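Local coordinates for MetRS related protein (Pyrococcus horikoshii, PDB 2CWP), which probably binds tRNA through an OB-fold domain of the kind found in methionyl-tRNA synthetases, at residues I67-L72 / Q83-L88; T50-Q55 / G94-I99; V22-K27 / E60-K65; I38-N43 / V105-R110; E45-T50 / S78-Q83. One frame throughout, in Å; residues are numbered along the deposited sequence.

How the interactions relate
Interaction 3 opens first along the chain, in strand 17-27, and closes at 60-65, where the turn before strand 65-69 rejoins it. By then three other loops have opened, so interaction 3 crosses interactions 4, 5 and 2; it is in series with interaction 1. Interaction 5 opens at 45-50 and closes at 78-83, crossing interactions 1 and 2, and it shares Gln83 with the first and Thr50 with the second. Interaction 1 pairs strands 65-69 and 85-86 within the loop closed by interaction 2. Interaction 4, from 38-43 to 105-110, encloses interactions 1, 2 and 5, tying the end of strand 35-40 to the C-terminal part of the chain.

Interaction 1 of 5, residues I67-L72 / Q83-L88; sequences IFVVNL and QGMLIL
Phe68 and Leu86 face each other as an antiparallel non-hydrogen-bonded pair, their CA atoms 4.6 Å apart, and their side chains form the buried side of the contact. Leu86 CD1 sits over one face of the Phe68 ring, displaced toward the rim, in a CH-pi contact 4.1 Å from the ring centroid. Having CG anti to the backbone N (chi1 174°) swings the Leu86 branch to where this methyl reaches the ring. Around them Val22, Leu37, Val39 and Ile48 also touch Phe68, and the Phe41 ring meets it edge-to-face.

The backbone bonds between the strands are uneven. Ile87 N donates to Ile67 O over 2.9 Å in a nearly straight line, at 171°. Val69 and Met85 exchange bonds in both directions, but Met85 N to Val69 O is bent to 133°, just where the strands give way to loop. These are the fourth and fifth strands of an OB barrel, the ring of Phe68 lying on its inner side. Gly84 fits here because a CB would come tightly against Val69 O.

On the other side of the pair packing is tight at one point and slack at its margin. Val69 CG2 and Ile87 CD1 are 3.3 Å apart, closer than usual for carbons. Beyond them the solvent-exposed Met85 brings CE to Leu72 CD1 at 3.9 Å. At the end near Ile67 a water replaces direct pairing, accepting from Ile67 N at 2.8 Å and donating to Ile87 O at 2.9 Å.

Interaction 2 of 5, residues T50-Q55 / G94-I99; sequences TGIADQ and GKVYLI
Gln55 uses both ends of its carboxamide on the backbone of 94-96. NE2 donates to Gly94 O over 2.9 Å, with that oxygen only 9° out of the amide plane. OE1 accepts from Val96 N at 3.0 Å along a straight N-H (173°), although the donor is tilted from the carbonyl plane. Two bonds to one flat group fix its rotation. A water also donates to OE1 and accepts from Lys95 NZ, adding a weak bond to Val96 O.

With an alanine here, Gly94 O and Val96 N would probably lose their common partner and the 94-96 backbone would be freer to drift from the loop.

Farther in, Gln55 N bonds to Ile52 O at 2.7 Å, closing a turn; the side chains of both residues head toward 94-99. In Ile52, CG1 stands between N and C (chi1 61°) and CG2 anti to the carbonyl carbon, sending CG2 to Val96 CG1 at 4.1 Å and CD1 to Leu98 CD2. Leu88 fills in beside Ile52 and Val96. The amide's donor and acceptor match the C=O of Gly94 and the N-H of Val96, which implies that the contact probably depends on the amide's orientation.

Interaction 3 of 5, residues V22-K27 / E60-K65; sequences VKKAEK and ELEGKK
Val22 and the turn of residues 61-64 are joined first by backbone hydrogen bonds. Val22 N donates to Lys64 O at 2.9 Å, almost straight at 176°. Gly63 N returns a bond of 2.9 Å to Val22 O, lying in the carbonyl plane. The turn is a type II beta turn closed by Lys64 N to Leu61 O, and Gly63 occupies its third position with positive phi, where a side chain would jam against the preceding carbonyl oxygen.

The second kind of interaction is a carboxylate on the backbone. Glu62 OE1 accepts from Ala25 N over 2.9 Å, met on its anti side and 29° out of the carboxylate plane. CG anti to the carbonyl carbon (chi1 -79°) helps lay the chain against the strand. Lys23 and Lys24 both face Ile38 in a classic beta bulge just ahead of Ala25. Bending of this kind suits the long, strongly curved first strand of an OB fold, which pairs with strand 35-40 and also with strand 65-69. Lys24 runs alongside Glu62 in the same direction, its CG 3.5 Å from OE1; NZ stays 5.4 Å from that oxygen, so any attraction is probably long-range only.

Van der Waals packing is the third kind. Val22 CB rests against the carbonyl oxygen Leu61 O at 3.3 Å, and its CG1 spreads over Glu62 CA. Ala25 CB meets the aliphatic part of Glu62, at CG, over 3.6 Å. Looser apolar contacts reach Leu61 CB, from Val22 CG1 at 4.4 Å and from Ala25 CB. Inward, Leu37 and Phe66 cover Val22, and Leu61 continues this apolar layer toward Leu98.

Interaction 4 of 5, residues I38-N43 / V105-R110; sequences IVDFGN and VPVGAR
Val107 presses its CG2 methyl onto the bend at Asp40-Gly42, coming 3.5 Å from Gly42 N and 3.6 Å from Gly42 CA. The same methyl lies 3.8 Å from Asp40 OD1, while CB sits over Asp40 O at 3.7 Å. With chi1 at -63°, CG2 lies between the backbone N and the carbonyl carbon of its own residue, and that places it against the bend. Beside it Gly108 CA approaches Phe41 O to 3.3 Å. Contact between the two segments is by van der Waals touch alone.

Each side is shaped by its own turn. Asp40 OD1 accepts from Gly42 N over 2.7 Å, forming an Asx turn; the N-H approaches from above the carboxylate plane, 38° out of it, and is bent to 145°. Both segments belong to an OB-type barrel: strand 35-40 ends in this turn before strand 45-50 begins, while the loop residues from Val105 onward lead the chain into its last short strand. Within 105-110, Pro106 to Ala109 form a type II beta turn, closed by Ala109 N to Pro106 O at 3.1 Å. Gly108 takes its third position at positive phi, and a side chain there would collide with Phe41 O. At Gly42 too a CB would crowd Val107 CG2.

Farther out, Gly108 is held by backbone bonding with Val19, and Leu21 and Lys65 flank Val107. Beneath the Asx turn Phe41 faces inward, one ring face covered by Val39 CG1 at 3.5 Å above the plane, with Val70 against it.

Interaction 5 of 5, residues E45-T50 / S78-Q83; sequences ERTIVT and SGVESQ
Thr47 and Gln83 join the third strand of the OB barrel to the chain that leaves hairpin 75-82 for strand 85-86. Strands 45-50 and 80-82 cross at 104° rather than lying side by side, so the link is local. Gln83 N donates to Thr47 O over 2.7 Å, nearly straight at 179°. The side chain of Gln83 folds back to Thr47, whose backbone N-H donates to Gln83 OE1 at 2.9 Å from N, in the carbonyl plane and on a lone pair. Backbone and side chain of one residue thus grip both backbone polar atoms of Thr47, much as a neighbouring strand would.

Arg46, one residue before Thr47, reaches the carbonyl of Gln83. Its guanidinium lies with one face under Gln83 O, 3.0 Å from the plane and displaced toward the rim; the N-H groups are poorly aimed, so Gln83 O meets the face of the cation in what is probably an electrostatic contact and not a hydrogen bond. A bend at chi3 (63°) turns the group there, and NH1 makes a weak bond to Val70 O. An alanine in its place would probably leave Gln83 O without its positively charged cover and Val70 O without that weak donor.

Toward the other end Ser82 OG accepts a long, weak bond from Val49 N at 3.3 Å. A water that donates to Val49 O is bound by the same hydroxyl, at 2.6 Å from OG. Val49 CG2 packs on Val80 CG1 at 3.7 Å. The two direct bonds not classed as weak both run between Thr47 and Gln83, which implies that this residue pair probably fixes the local register, with the Ser82 bond adding a weaker hold.

Interaction 1 of 5, residues I67-L72 / Q83-L88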
# COMPACT_ATOMS: atom_id res chain seq x y z
N ILE A 67 5.86 0.87 -1.01
CA ILE A 67 5.64 2.13 -0.34
C ILE A 67 4.19 2.15 0.13
O ILE A 67 3.29 1.79 -0.63
CB ILE A 67 5.81 3.29 -1.29
CG1 ILE A 67 7.19 3.21 -1.94
CG2 ILE A 67 5.57 4.59 -0.54
CD1 ILE A 67 7.33 4.13 -3.16
N PHE A 68 3.96 2.58 1.36
CA PHE A 68 2.61 2.65 1.91
C PHE A 68 2.43 3.97 2.65
O PHE A 68 3.34 4.40 3.37
CB PHE A 68 2.36 1.52 2.93
CG PHE A 68 2.40 0.12 2.36
CD1 PHE A 68 3.61 -0.56 2.22
CD2 PHE A 68 1.21 -0.54 2.02
CE1 PHE A 68 3.65 -1.89 1.76
CE2 PHE A 68 1.23 -1.86 1.55
CZ PHE A 68 2.45 -2.54 1.43
N VAL A 69 1.27 4.61 2.48
CA VAL A 69 0.96 5.84 3.23
C VAL A 69 0.35 5.26 4.51
O VAL A 69 -0.66 4.57 4.44
CB VAL A 69 -0.14 6.68 2.56
CG1 VAL A 69 -0.25 8.00 3.29
CG2 VAL A 69 0.16 6.90 1.12
N VAL A 70 0.94 5.57 5.67
CA VAL A 70 0.48 5.01 6.95
C VAL A 70 -0.18 5.91 8.00
O VAL A 70 -0.57 5.42 9.07
CB VAL A 70 1.64 4.28 7.66
CG1 VAL A 70 2.21 3.19 6.75
CG2 VAL A 70 2.73 5.28 8.06
N ASN A 71 -0.32 7.21 7.73
CA ASN A 71 -0.95 8.09 8.72
C ASN A 71 -2.26 8.66 8.19
O ASN A 71 -2.57 9.82 8.41
CB ASN A 71 0.00 9.22 9.15
CG ASN A 71 0.26 10.26 8.06
OD1 ASN A 71 0.24 9.96 6.86
ND2 ASN A 71 0.52 11.50 8.48
N LEU A 72 -3.02 7.82 7.49
CA LEU A 72 -4.31 8.22 6.95
C LEU A 72 -5.43 7.78 7.89
O LEU A 72 -5.23 6.94 8.77
CB LEU A 72 -4.55 7.59 5.58
CG LEU A 72 -3.64 7.95 4.40
CD1 LEU A 72 -4.24 7.38 3.12
CD2 LEU A 72 -3.48 9.45 4.28
N GLN A 83 -5.60 0.05 7.52
CA GLN A 83 -4.81 1.02 8.29
C GLN A 83 -3.68 1.67 7.47
O GLN A 83 -2.62 1.98 8.00
CB GLN A 83 -4.18 0.32 9.50
CG GLN A 83 -5.13 -0.53 10.33
CD GLN A 83 -4.39 -1.36 11.35
OE1 GLN A 83 -3.65 -2.28 11.01
NE2 GLN A 83 -4.59 -1.04 12.63
N GLY A 84 -3.91 1.86 6.18
CA GLY A 84 -2.91 2.47 5.33
C GLY A 84 -3.27 2.33 3.87
O GLY A 84 -4.39 1.98 3.54
N MET A 85 -2.32 2.59 2.98
CA MET A 85 -2.61 2.49 1.57
C MET A 85 -1.38 2.24 0.71
O MET A 85 -0.39 2.96 0.80
CB MET A 85 -3.32 3.76 1.13
CG MET A 85 -3.76 3.76 -0.30
SD MET A 85 -4.78 5.22 -0.62
CE MET A 85 -3.50 6.50 -0.59
N LEU A 86 -1.47 1.20 -0.12
CA LEU A 86 -0.40 0.82 -1.03
C LEU A 86 -0.23 1.83 -2.17
O LEU A 86 -1.19 2.14 -2.88
CB LEU A 86 -0.70 -0.55 -1.64
CG LEU A 86 0.26 -1.06 -2.73
CD1 LEU A 86 1.65 -1.24 -2.15
CD2 LEU A 86 -0.25 -2.39 -3.31
N ILE A 87 0.97 2.35 -2.33
CA ILE A 87 1.27 3.30 -3.40
C ILE A 87 1.72 2.55 -4.67
O ILE A 87 2.56 1.66 -4.60
CB ILE A 87 2.40 4.28 -3.00
CG1 ILE A 87 1.96 5.13 -1.80
CG2 ILE A 87 2.77 5.17 -4.20
CD1 ILE A 87 0.66 5.89 -2.02
N LEU A 88 1.16 2.93 -5.82
CA LEU A 88 1.52 2.32 -7.09
C LEU A 88 1.44 3.33 -8.22
O LEU A 88 1.03 4.48 -8.00
CB LEU A 88 0.60 1.14 -7.40
CG LEU A 88 -0.89 1.27 -7.11
CD1 LEU A 88 -1.56 2.23 -8.07
CD2 LEU A 88 -1.48 -0.12 -7.22
O HOH W 1 5.23 0.98 -3.76

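Interaction 2 of 5, residues T50-Q55 / G94-I99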
# COMPACT_ATOMS: atom_id res chain seq x y z
N THR A 50 -6.09 -3.06 -0.74
CA THR A 50 -5.80 -2.46 -2.04
C THR A 50 -6.78 -3.11 -3.02
O THR A 50 -7.10 -4.28 -2.90
CB THR A 50 -4.33 -2.73 -2.49
OG1 THR A 50 -4.09 -2.10 -3.76
CG2 THR A 50 -4.09 -4.23 -2.62
N GLY A 51 -7.28 -2.35 -4.00
CA GLY A 51 -8.24 -2.91 -4.94
C GLY A 51 -7.71 -3.08 -6.35
O GLY A 51 -8.29 -2.56 -7.30
N ILE A 52 -6.64 -3.85 -6.50
CA ILE A 52 -6.03 -4.05 -7.81
C ILE A 52 -6.12 -5.48 -8.32
O ILE A 52 -5.60 -5.78 -9.40
CB ILE A 52 -4.54 -3.63 -7.76
CG1 ILE A 52 -3.80 -4.50 -6.73
CG2 ILE A 52 -4.42 -2.16 -7.37
CD1 ILE A 52 -2.39 -4.02 -6.35
N ALA A 53 -6.80 -6.35 -7.56
CA ALA A 53 -6.92 -7.78 -7.89
C ALA A 53 -7.38 -8.14 -9.30
O ALA A 53 -7.18 -9.26 -9.75
CB ALA A 53 -7.81 -8.48 -6.86
N ASP A 54 -8.00 -7.21 -10.00
CA ASP A 54 -8.45 -7.49 -11.36
C ASP A 54 -7.28 -7.36 -12.32
O ASP A 54 -7.33 -7.84 -13.46
CB ASP A 54 -9.55 -6.51 -11.74
CG ASP A 54 -9.09 -5.08 -11.60
OD1 ASP A 54 -8.35 -4.81 -10.63
OD2 ASP A 54 -9.47 -4.23 -12.45
N GLN A 55 -6.21 -6.70 -11.87
CA GLN A 55 -5.02 -6.49 -12.68
C GLN A 55 -3.77 -7.12 -12.08
O GLN A 55 -2.90 -7.57 -12.81
CB GLN A 55 -4.75 -5.00 -12.86
CG GLN A 55 -5.80 -4.26 -13.64
CD GLN A 55 -5.32 -2.89 -14.04
OE1 GLN A 55 -4.25 -2.75 -14.64
NE2 GLN A 55 -6.09 -1.85 -13.70
N GLY A 94 -5.94 3.65 -17.04
CA GLY A 94 -6.36 2.78 -15.94
C GLY A 94 -5.44 1.60 -15.62
O GLY A 94 -5.69 0.85 -14.67
N LYS A 95 -4.39 1.41 -16.41
CA LYS A 95 -3.49 0.30 -16.13
C LYS A 95 -2.65 0.58 -14.88
O LYS A 95 -2.03 1.64 -14.75
CB LYS A 95 -2.58 0.02 -17.33
CG LYS A 95 -1.61 -1.13 -17.10
CD LYS A 95 -0.93 -1.58 -18.40
CE LYS A 95 0.00 -2.76 -18.16
NZ LYS A 95 -0.71 -3.97 -17.62
N VAL A 96 -2.64 -0.37 -13.95
CA VAL A 96 -1.89 -0.24 -12.70
C VAL A 96 -0.58 -1.03 -12.75
O VAL A 96 -0.52 -2.10 -13.34
CB VAL A 96 -2.75 -0.74 -11.51
CG1 VAL A 96 -1.88 -1.24 -10.40
CG2 VAL A 96 -3.63 0.39 -11.00
N TYR A 97 0.47 -0.49 -12.12
CA TYR A 97 1.78 -1.15 -12.07
C TYR A 97 2.36 -1.11 -10.65
O TYR A 97 2.35 -0.07 -9.99
CB TYR A 97 2.81 -0.45 -12.96
CG TYR A 97 2.48 -0.32 -14.42
CD1 TYR A 97 1.69 0.73 -14.89
CD2 TYR A 97 3.00 -1.21 -15.35
CE1 TYR A 97 1.44 0.90 -16.25
CE2 TYR A 97 2.76 -1.05 -16.73
CZ TYR A 97 1.98 0.01 -17.16
OH TYR A 97 1.74 0.16 -18.50
N LEU A 98 2.89 -2.23 -10.17
CA LEU A 98 3.49 -2.21 -8.84
C LEU A 98 4.80 -1.44 -8.89
O LEU A 98 5.45 -1.36 -9.94
CB LEU A 98 3.79 -3.63 -8.34
CG LEU A 98 2.59 -4.51 -8.02
CD1 LEU A 98 3.08 -5.84 -7.48
CD2 LEU A 98 1.68 -3.81 -7.01
N ILE A 99 5.16 -0.85 -7.76
CA ILE A 99 6.42 -0.13 -7.63
C ILE A 99 7.09 -0.78 -6.42
O ILE A 99 6.92 -0.34 -5.27
CB ILE A 99 6.24 1.39 -7.33
CG1 ILE A 99 5.51 2.08 -8.49
CG2 ILE A 99 7.61 2.05 -7.11
CD1 ILE A 99 5.17 3.55 -8.20
O HOH W 2 -2.22 -4.03 -15.58

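Interaction 3 of 5, residues V22-K27 / E60-K65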
# COMPACT_ATOMS: atom_id res chain seq x y z
N VAL A 22 5.20 -7.05 2.61
CA VAL A 22 3.93 -7.77 2.55
C VAL A 22 4.11 -9.20 3.05
O VAL A 22 4.65 -10.05 2.34
CB VAL A 22 3.37 -7.79 1.11
CG1 VAL A 22 2.07 -8.60 1.06
CG2 VAL A 22 3.14 -6.35 0.64
N LYS A 23 3.68 -9.46 4.28
CA LYS A 23 3.80 -10.78 4.88
C LYS A 23 2.80 -11.74 4.24
O LYS A 23 3.14 -12.87 3.91
CB LYS A 23 3.55 -10.71 6.38
CG LYS A 23 4.64 -10.00 7.16
CD LYS A 23 5.92 -10.80 7.13
CE LYS A 23 6.70 -10.64 8.43
NZ LYS A 23 7.93 -11.49 8.42
N LYS A 24 1.58 -11.26 4.06
CA LYS A 24 0.54 -12.07 3.45
C LYS A 24 -0.41 -11.19 2.65
O LYS A 24 -0.63 -10.01 2.98
CB LYS A 24 -0.24 -12.84 4.52
CG LYS A 24 -1.44 -13.57 3.94
CD LYS A 24 -1.99 -14.62 4.87
CE LYS A 24 -2.89 -15.55 4.09
NZ LYS A 24 -2.79 -16.94 4.60
N ALA A 25 -0.99 -11.78 1.61
CA ALA A 25 -1.92 -11.08 0.74
C ALA A 25 -2.96 -12.06 0.22
O ALA A 25 -2.61 -13.10 -0.36
CB ALA A 25 -1.16 -10.45 -0.42
N GLU A 26 -4.23 -11.76 0.43
CA GLU A 26 -5.30 -12.63 -0.05
C GLU A 26 -6.53 -11.84 -0.45
O GLU A 26 -6.88 -10.86 0.20
CB GLU A 26 -5.68 -13.68 1.01
CG GLU A 26 -5.92 -13.10 2.40
CD GLU A 26 -6.63 -14.08 3.32
OE1 GLU A 26 -6.28 -15.28 3.30
OE2 GLU A 26 -7.53 -13.63 4.08
N LYS A 27 -7.19 -12.28 -1.51
CA LYS A 27 -8.37 -11.60 -1.99
C LYS A 27 -9.40 -11.56 -0.87
O LYS A 27 -9.46 -12.48 -0.05
CB LYS A 27 -8.97 -12.33 -3.20
CG LYS A 27 -8.03 -12.47 -4.40
CD LYS A 27 -8.81 -12.84 -5.67
CE LYS A 27 -9.85 -11.76 -5.99
NZ LYS A 27 -10.40 -11.84 -7.36
N GLU A 60 1.66 -11.73 -6.46
CA GLU A 60 2.67 -10.83 -6.97
C GLU A 60 3.08 -9.78 -5.92
O GLU A 60 4.03 -9.02 -6.12
CB GLU A 60 2.17 -10.15 -8.25
CG GLU A 60 2.41 -11.01 -9.49
CD GLU A 60 1.74 -10.46 -10.74
OE1 GLU A 60 1.51 -9.24 -10.80
OE2 GLU A 60 1.45 -11.26 -11.66
N LEU A 61 2.39 -9.76 -4.78
CA LEU A 61 2.69 -8.81 -3.71
C LEU A 61 3.38 -9.47 -2.52
O LEU A 61 4.26 -8.90 -1.90
CB LEU A 61 1.42 -8.11 -3.24
CG LEU A 61 0.69 -7.28 -4.30
CD1 LEU A 61 -0.79 -7.61 -4.29
CD2 LEU A 61 0.91 -5.82 -4.03
N GLU A 62 2.95 -10.68 -2.20
CA GLU A 62 3.52 -11.43 -1.08
C GLU A 62 5.01 -11.58 -1.18
O GLU A 62 5.54 -11.96 -2.21
CB GLU A 62 2.92 -12.83 -1.00
CG GLU A 62 1.57 -12.87 -0.36
CD GLU A 62 1.34 -14.16 0.41
OE1 GLU A 62 0.21 -14.34 0.90
OE2 GLU A 62 2.27 -14.97 0.52
N GLY A 63 5.69 -11.28 -0.07
CA GLY A 63 7.13 -11.40 -0.03
C GLY A 63 7.88 -10.16 -0.46
O GLY A 63 9.09 -10.08 -0.26
N LYS A 64 7.18 -9.18 -1.04
CA LYS A 64 7.87 -7.97 -1.50
C LYS A 64 7.66 -6.75 -0.60
O LYS A 64 6.75 -6.72 0.23
CB LYS A 64 7.41 -7.59 -2.90
CG LYS A 64 7.26 -8.73 -3.89
CD LYS A 64 8.56 -9.45 -4.16
CE LYS A 64 8.73 -9.65 -5.67
NZ LYS A 64 7.48 -10.15 -6.31
N LYS A 65 8.52 -5.74 -0.79
CA LYS A 65 8.44 -4.48 -0.06
C LYS A 65 7.85 -3.43 -1.00
O LYS A 65 8.16 -3.43 -2.20
CB LYS A 65 9.83 -4.03 0.39
CG LYS A 65 10.47 -4.96 1.39
CD LYS A 65 11.79 -4.42 1.90
CE LYS A 65 12.44 -5.43 2.83
NZ LYS A 65 13.76 -4.96 3.32

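Interaction 4 of 5, residues I38-N43 / V105-R110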
# COMPACT_ATOMS: atom_id res chain seq x y z
N ILE A 38 -1.19 -7.96 4.95
CA ILE A 38 -0.72 -7.88 6.32
C ILE A 38 0.70 -7.40 6.07
O ILE A 38 1.54 -8.14 5.54
CB ILE A 38 -0.71 -9.24 7.02
CG1 ILE A 38 -2.14 -9.77 7.11
CG2 ILE A 38 -0.08 -9.10 8.41
CD1 ILE A 38 -2.24 -11.18 7.67
N VAL A 39 0.97 -6.16 6.45
CA VAL A 39 2.26 -5.54 6.19
C VAL A 39 3.09 -5.27 7.43
O VAL A 39 2.60 -4.69 8.40
CB VAL A 39 2.03 -4.23 5.43
CG1 VAL A 39 3.35 -3.62 4.97
CG2 VAL A 39 1.09 -4.51 4.26
N ASP A 40 4.34 -5.70 7.37
CA ASP A 40 5.30 -5.53 8.45
C ASP A 40 6.14 -4.27 8.21
O ASP A 40 6.90 -4.23 7.25
CB ASP A 40 6.22 -6.76 8.50
CG ASP A 40 7.27 -6.67 9.61
OD1 ASP A 40 8.07 -5.72 9.63
OD2 ASP A 40 7.30 -7.58 10.46
N PHE A 41 5.99 -3.26 9.06
CA PHE A 41 6.77 -2.01 8.95
C PHE A 41 7.91 -1.97 9.98
O PHE A 41 8.42 -0.89 10.31
CB PHE A 41 5.89 -0.78 9.17
CG PHE A 41 4.87 -0.57 8.10
CD1 PHE A 41 3.58 -1.07 8.25
CD2 PHE A 41 5.20 0.09 6.93
CE1 PHE A 41 2.64 -0.90 7.25
CE2 PHE A 41 4.26 0.26 5.92
CZ PHE A 41 2.98 -0.24 6.08
N GLY A 42 8.29 -3.13 10.48
CA GLY A 42 9.37 -3.20 11.46
C GLY A 42 8.89 -3.17 12.90
O GLY A 42 8.87 -4.20 13.57
N ASN A 43 8.51 -1.99 13.36
CA ASN A 43 8.04 -1.78 14.74
C ASN A 43 6.57 -2.16 14.89
O ASN A 43 6.07 -2.33 16.01
CB ASN A 43 8.19 -0.31 15.13
CG ASN A 43 7.29 0.60 14.30
OD1 ASN A 43 7.40 0.65 13.07
ND2 ASN A 43 6.39 1.31 14.97
N VAL A 105 16.37 -1.96 1.13
CA VAL A 105 15.78 -0.97 2.03
C VAL A 105 15.09 -1.57 3.26
O VAL A 105 14.12 -2.32 3.14
CB VAL A 105 14.78 -0.06 1.29
CG1 VAL A 105 14.20 0.96 2.25
CG2 VAL A 105 15.47 0.63 0.13
N PRO A 106 15.56 -1.22 4.46
CA PRO A 106 14.94 -1.76 5.68
C PRO A 106 13.46 -1.36 5.82
O PRO A 106 13.09 -0.22 5.51
CB PRO A 106 15.80 -1.16 6.80
CG PRO A 106 17.15 -0.97 6.14
CD PRO A 106 16.74 -0.41 4.78
N VAL A 107 12.63 -2.29 6.29
CA VAL A 107 11.22 -2.01 6.49
C VAL A 107 11.14 -0.86 7.50
O VAL A 107 11.98 -0.76 8.40
CB VAL A 107 10.44 -3.26 7.05
CG1 VAL A 107 10.47 -4.42 6.03
CG2 VAL A 107 11.05 -3.72 8.36
N GLY A 108 10.16 0.02 7.35
CA GLY A 108 10.06 1.14 8.27
C GLY A 108 10.76 2.39 7.76
O GLY A 108 10.51 3.48 8.28
N ALA A 109 11.63 2.26 6.77
CA ALA A 109 12.32 3.44 6.22
C ALA A 109 11.28 4.46 5.76
O ALA A 109 10.22 4.08 5.23
CB ALA A 109 13.18 3.05 5.06
N ARG A 110 11.56 5.74 5.93
CA ARG A 110 10.58 6.72 5.48
C ARG A 110 10.76 7.00 3.99
O ARG A 110 11.88 7.05 3.48
CB ARG A 110 10.68 8.04 6.24
CG ARG A 110 9.45 8.87 5.93
CD ARG A 110 9.35 10.17 6.67
NE ARG A 110 8.15 10.89 6.22
CZ ARG A 110 7.86 12.13 6.57
NH1 ARG A 110 8.67 12.80 7.38
NH2 ARG A 110 6.76 12.72 6.09

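Interaction 5 of 5, residues E45-T50 / S78-Q83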
# COMPACT_ATOMS: atom_id res chain seq x y z
N GLU A 45 2.85 -3.92 12.65
CA GLU A 45 2.26 -4.65 11.56
C GLU A 45 0.95 -3.94 11.30
O GLU A 45 0.33 -3.40 12.22
CB GLU A 45 2.00 -6.10 11.99
CG GLU A 45 2.13 -7.09 10.87
CD GLU A 45 1.72 -8.49 11.27
OE1 GLU A 45 0.54 -8.68 11.65
OE2 GLU A 45 2.59 -9.39 11.20
N ARG A 46 0.52 -3.91 10.04
CA ARG A 46 -0.74 -3.25 9.72
C ARG A 46 -1.51 -3.99 8.65
O ARG A 46 -0.93 -4.71 7.83
CB ARG A 46 -0.46 -1.82 9.26
CG ARG A 46 0.61 -1.15 10.07
CD ARG A 46 0.61 0.34 9.89
NE ARG A 46 -0.63 0.93 10.37
CZ ARG A 46 -0.81 2.23 10.54
NH1 ARG A 46 0.19 3.06 10.27
NH2 ARG A 46 -1.97 2.70 10.98
N THR A 47 -2.82 -3.83 8.67
CA THR A 47 -3.69 -4.46 7.70
C THR A 47 -4.03 -3.40 6.69
O THR A 47 -4.56 -2.34 7.04
CB THR A 47 -4.97 -4.99 8.35
OG1 THR A 47 -4.62 -6.00 9.30
CG2 THR A 47 -5.92 -5.58 7.31
N ILE A 48 -3.71 -3.68 5.43
CA ILE A 48 -3.96 -2.72 4.37
C ILE A 48 -4.69 -3.34 3.19
O ILE A 48 -4.28 -4.37 2.65
CB ILE A 48 -2.63 -2.09 3.89
CG1 ILE A 48 -2.07 -1.20 5.00
CG2 ILE A 48 -2.85 -1.32 2.58
CD1 ILE A 48 -0.70 -0.62 4.72
N VAL A 49 -5.77 -2.68 2.78
CA VAL A 49 -6.56 -3.14 1.65
C VAL A 49 -6.20 -2.35 0.38
O VAL A 49 -6.02 -1.13 0.42
CB VAL A 49 -8.07 -2.98 1.95
CG1 VAL A 49 -8.90 -3.44 0.76
CG2 VAL A 49 -8.44 -3.77 3.21
N THR A 50 -6.09 -3.06 -0.74
CA THR A 50 -5.80 -2.46 -2.04
C THR A 50 -6.78 -3.11 -3.02
O THR A 50 -7.10 -4.28 -2.90
CB THR A 50 -4.33 -2.73 -2.49
OG1 THR A 50 -4.09 -2.10 -3.76
CG2 THR A 50 -4.09 -4.23 -2.62
N SER A 78 -15.58 -3.50 2.78
CA SER A 78 -16.22 -4.80 2.85
C SER A 78 -15.96 -5.38 4.24
O SER A 78 -15.58 -6.55 4.39
CB SER A 78 -15.66 -5.73 1.77
OG SER A 78 -15.82 -5.17 0.48
N GLY A 79 -16.15 -4.54 5.25
CA GLY A 79 -15.96 -4.96 6.63
C GLY A 79 -14.52 -5.15 7.06
O GLY A 79 -14.27 -5.67 8.15
N VAL A 80 -13.57 -4.75 6.22
CA VAL A 80 -12.16 -4.90 6.57
C VAL A 80 -11.52 -3.55 6.89
O VAL A 80 -11.58 -2.60 6.11
CB VAL A 80 -11.35 -5.56 5.43
CG1 VAL A 80 -9.94 -5.83 5.91
CG2 VAL A 80 -12.02 -6.84 5.00
N GLU A 81 -10.91 -3.48 8.07
CA GLU A 81 -10.26 -2.26 8.53
C GLU A 81 -8.91 -2.08 7.84
O GLU A 81 -7.99 -2.88 8.05
CB GLU A 81 -10.07 -2.33 10.06
CG GLU A 81 -9.38 -1.14 10.71
CD GLU A 81 -10.27 0.09 10.82
OE1 GLU A 81 -10.66 0.63 9.77
OE2 GLU A 81 -10.58 0.51 11.96
N SER A 82 -8.80 -1.05 7.01
CA SER A 82 -7.56 -0.75 6.31
C SER A 82 -6.82 0.35 7.08
O SER A 82 -7.34 1.44 7.27
CB SER A 82 -7.86 -0.28 4.89
OG SER A 82 -6.68 0.13 4.24
N GLN A 83 -5.60 0.05 7.52
CA GLN A 83 -4.81 1.02 8.29
C GLN A 83 -3.68 1.67 7.47
O GLN A 83 -2.62 1.98 8.00
CB GLN A 83 -4.18 0.32 9.50
CG GLN A 83 -5.13 -0.53 10.33
CD GLN A 83 -4.39 -1.36 11.35
OE1 GLN A 83 -3.65 -2.28 11.01
NE2 GLN A 83 -4.59 -1.04 12.63
O HOH W 3 -6.45 1.39 1.96